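YycN protein (PDB 1ON0) is a putative acetyltransferase of the GNAT family, probably transferring acyl groups to a substrate not yet identified. Local coordinates at residues 61-66 with 74-79. Numbering follows the deposited sequence.
Sequences HLWSLK and GWLWIH
Leu62 lies over one face of the Trp77 indole, toward the rim of its five-membered ring, its CG 3.8 Å from the centroid of that ring in a CH-pi contact; the Leu62 CD1 methyl lies near Trp77 CD1 and NE1. Trp77 carries CG anti to its backbone N (chi1 164°), which lays the indole alongside Leu62; a branched leucine suits this place because its methine and both methyls can spread over a flat surface. The Trp63 indole, on the other side of the sheet, has CB of His61 over one face and meets Ile78 at its edge, where CH2 lies 3.6 Å from Ile78 CD1. Leu76 CD1 approaches the same benzene ring obliquely, 3.4 Å from CE3; a tryptophan suits position 63 because its broad surface is reached by both Leu76 and Ile78. At the far end Leu65 CD2 rests 3.8 Å from Leu76 CB. The lack of a side chain at Gly74 leaves room for its pair partner Leu65, whose CD1 methyl would lie close to any CB there.

The hydrogen-bonded pairs His61-Ile78, Trp63-Leu76 and Leu65-Gly74 each give two of the six backbone bonds joining the antiparallel strands, with Trp63 N 2.7 Å from Leu76 O. At the non-hydrogen-bonded pair Leu62 with Trp77, CA of Trp77 points its hydrogen at His61 O (3.3 Å). The buried Trp77 NE1 is hydrogen-bonded to His60 ND1; an alanine in place of Trp77 would probably leave His60 without that partner and Leu62 without the surface it lies on.

The two strands form a hairpin in the central sheet of the GNAT fold, between strands 4-7 and 88-96. Leu62 and Trp77 pack against Tyr16 of helix 10-31, while Trp63, Leu65 and Leu76 on the other face gather round Leu5 of strand 4-7.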
loop_
_atom_site.group_PDB
_atom_site.type_symbol
_atom_site.label_atom_id
_atom_site.label_comp_id
_atom_site.label_asym_id
_atom_site.label_seq_id
_atom_site.Cartn_x
_atom_site.Cartn_y
_atom_site.Cartn_z
ATOM N N HIS B 61 -8.096 23.133 14.323
ATOM C CA HIS B 61 -8.946 22.288 13.524
ATOM C C HIS B 61 -8.480 20.855 13.692
ATOM O O HIS B 61 -7.414 20.464 13.205
ATOM C CB HIS B 61 -8.879 22.692 12.055
ATOM C CG HIS B 61 -9.158 24.145 11.805
ATOM N ND1 HIS B 61 -8.181 25.119 11.882
ATOM C CD2 HIS B 61 -10.287 24.783 11.421
ATOM C CE1 HIS B 61 -8.696 26.287 11.547
ATOM N NE2 HIS B 61 -9.975 26.113 11.261
ATOM N N LEU B 62 -9.266 20.075 14.417
ATOM C CA LEU B 62 -8.930 18.679 14.625
ATOM C C LEU B 62 -9.907 17.893 13.762
ATOM O O LEU B 62 -11.123 18.084 13.840
ATOM C CB LEU B 62 -9.039 18.308 16.115
ATOM C CG LEU B 62 -7.992 18.953 17.050
ATOM C CD1 LEU B 62 -8.380 20.403 17.343
ATOM C CD2 LEU B 62 -7.897 18.171 18.351
ATOM N N TRP B 63 -9.349 17.043 12.911
ATOM C CA TRP B 63 -10.113 16.221 11.969
ATOM C C TRP B 63 -9.849 14.735 12.165
ATOM O O TRP B 63 -8.757 14.333 12.574
ATOM C CB TRP B 63 -9.705 16.553 10.525
ATOM C CG TRP B 63 -10.074 17.926 10.020
ATOM C CD1 TRP B 63 -11.328 18.391 9.766
ATOM C CD2 TRP B 63 -9.174 18.985 9.673
ATOM N NE1 TRP B 63 -11.269 19.672 9.278
ATOM C CE2 TRP B 63 -9.959 20.063 9.207
ATOM C CE3 TRP B 63 -7.776 19.128 9.703
ATOM C CZ2 TRP B 63 -9.401 21.270 8.781
ATOM C CZ3 TRP B 63 -7.220 20.332 9.277
ATOM C CH2 TRP B 63 -8.033 21.384 8.820
ATOM N N SER B 64 -10.847 13.918 11.863
ATOM C CA SER B 64 -10.684 12.472 11.937
ATOM C C SER B 64 -10.501 12.101 10.477
ATOM O O SER B 64 -11.312 12.503 9.640
ATOM C CB SER B 64 -11.949 11.806 12.446
ATOM O OG SER B 64 -13.000 12.046 11.542
ATOM N N LEU B 65 -9.436 11.370 10.154
ATOM C CA LEU B 65 -9.206 10.962 8.765
ATOM C C LEU B 65 -9.955 9.662 8.507
ATOM O O LEU B 65 -9.732 8.670 9.195
ATOM C CB LEU B 65 -7.710 10.741 8.512
ATOM C CG LEU B 65 -6.837 11.903 8.986
ATOM C CD1 LEU B 65 -5.368 11.506 8.982
ATOM C CD2 LEU B 65 -7.103 13.112 8.098
ATOM N N LYS B 66 -10.838 9.676 7.513
ATOM C CA LYS B 66 -11.627 8.503 7.156
ATOM C C LYS B 66 -11.323 8.018 5.740
ATOM O O LYS B 66 -11.085 8.820 4.841
ATOM C CB LYS B 66 -13.127 8.809 7.266
ATOM C CG LYS B 66 -13.646 9.017 8.688
ATOM C CD LYS B 66 -15.164 8.928 8.694
ATOM C CE LYS B 66 -15.753 9.112 10.073
ATOM N NZ LYS B 66 -17.230 8.871 10.029
ATOM N N GLY B 74 -7.052 7.627 10.806
ATOM C CA GLY B 74 -6.255 8.440 11.707
ATOM C C GLY B 74 -6.842 9.764 12.191
ATOM O O GLY B 74 -8.055 9.944 12.273
ATOM N N TRP B 75 -5.952 10.700 12.497
ATOM C CA TRP B 75 -6.309 12.010 13.033
ATOM C C TRP B 75 -5.413 13.080 12.412
ATOM O O TRP B 75 -4.322 12.793 11.917
ATOM C CB TRP B 75 -6.089 11.987 14.545
ATOM C CG TRP B 75 -4.661 11.653 14.899
ATOM C CD1 TRP B 75 -3.615 12.539 15.031
ATOM C CD2 TRP B 75 -4.097 10.344 15.095
ATOM N NE1 TRP B 75 -2.455 11.864 15.290
ATOM C CE2 TRP B 75 -2.715 10.518 15.334
ATOM C CE3 TRP B 75 -4.624 9.043 15.082
ATOM C CZ2 TRP B 75 -1.848 9.432 15.570
ATOM C CZ3 TRP B 75 -3.764 7.963 15.314
ATOM C CH2 TRP B 75 -2.389 8.166 15.552
ATOM N N LEU B 76 -5.862 14.322 12.460
ATOM C CA LEU B 76 -5.085 15.424 11.908
ATOM C C LEU B 76 -5.493 16.658 12.693
ATOM O O LEU B 76 -6.669 16.981 12.777
ATOM C CB LEU B 76 -5.434 15.617 10.438
ATOM C CG LEU B 76 -4.435 16.318 9.515
ATOM C CD1 LEU B 76 -5.227 17.169 8.539
ATOM C CD2 LEU B 76 -3.438 17.169 10.291
ATOM N N TRP B 77 -4.525 17.339 13.279
ATOM C CA TRP B 77 -4.820 18.531 14.045
ATOM C C TRP B 77 -3.896 19.653 13.626
ATOM O O TRP B 77 -2.686 19.550 13.786
ATOM C CB TRP B 77 -4.678 18.228 15.546
ATOM C CG TRP B 77 -4.586 19.429 16.444
ATOM C CD1 TRP B 77 -4.939 20.711 16.141
ATOM C CD2 TRP B 77 -4.133 19.449 17.799
ATOM N NE1 TRP B 77 -4.733 21.527 17.213
ATOM C CE2 TRP B 77 -4.238 20.784 18.252
ATOM C CE3 TRP B 77 -3.654 18.468 18.684
ATOM C CZ2 TRP B 77 -3.871 21.170 19.554
ATOM C CZ3 TRP B 77 -3.293 18.852 19.978
ATOM C CH2 TRP B 77 -3.406 20.192 20.398
ATOM N N ILE B 78 -4.462 20.719 13.064
ATOM C CA ILE B 78 -3.641 21.851 12.659
ATOM C C ILE B 78 -4.119 23.135 13.307
ATOM O O ILE B 78 -5.275 23.256 13.716
ATOM C CB ILE B 78 -3.622 22.071 11.124
ATOM C CG1 ILE B 78 -4.922 22.710 10.660
ATOM C CG2 ILE B 78 -3.386 20.750 10.417
ATOM C CD1 ILE B 78 -4.922 23.071 9.186
ATOM N N HIS B 79 -3.210 24.091 13.393
ATOM C CA HIS B 79 -3.498 25.395 13.971
ATOM C C HIS B 79 -3.219 26.444 12.918
ATOM O O HIS B 79 -2.201 26.373 12.235
ATOM C CB HIS B 79 -2.584 25.655 15.157
ATOM C CG HIS B 79 -2.663 27.051 15.692
ATOM N ND1 HIS B 79 -3.810 27.569 16.246
ATOM C CD2 HIS B 79 -1.722 28.020 15.792
ATOM C CE1 HIS B 79 -3.573 28.798 16.673
ATOM N NE2 HIS B 79 -2.315 29.094 16.410
#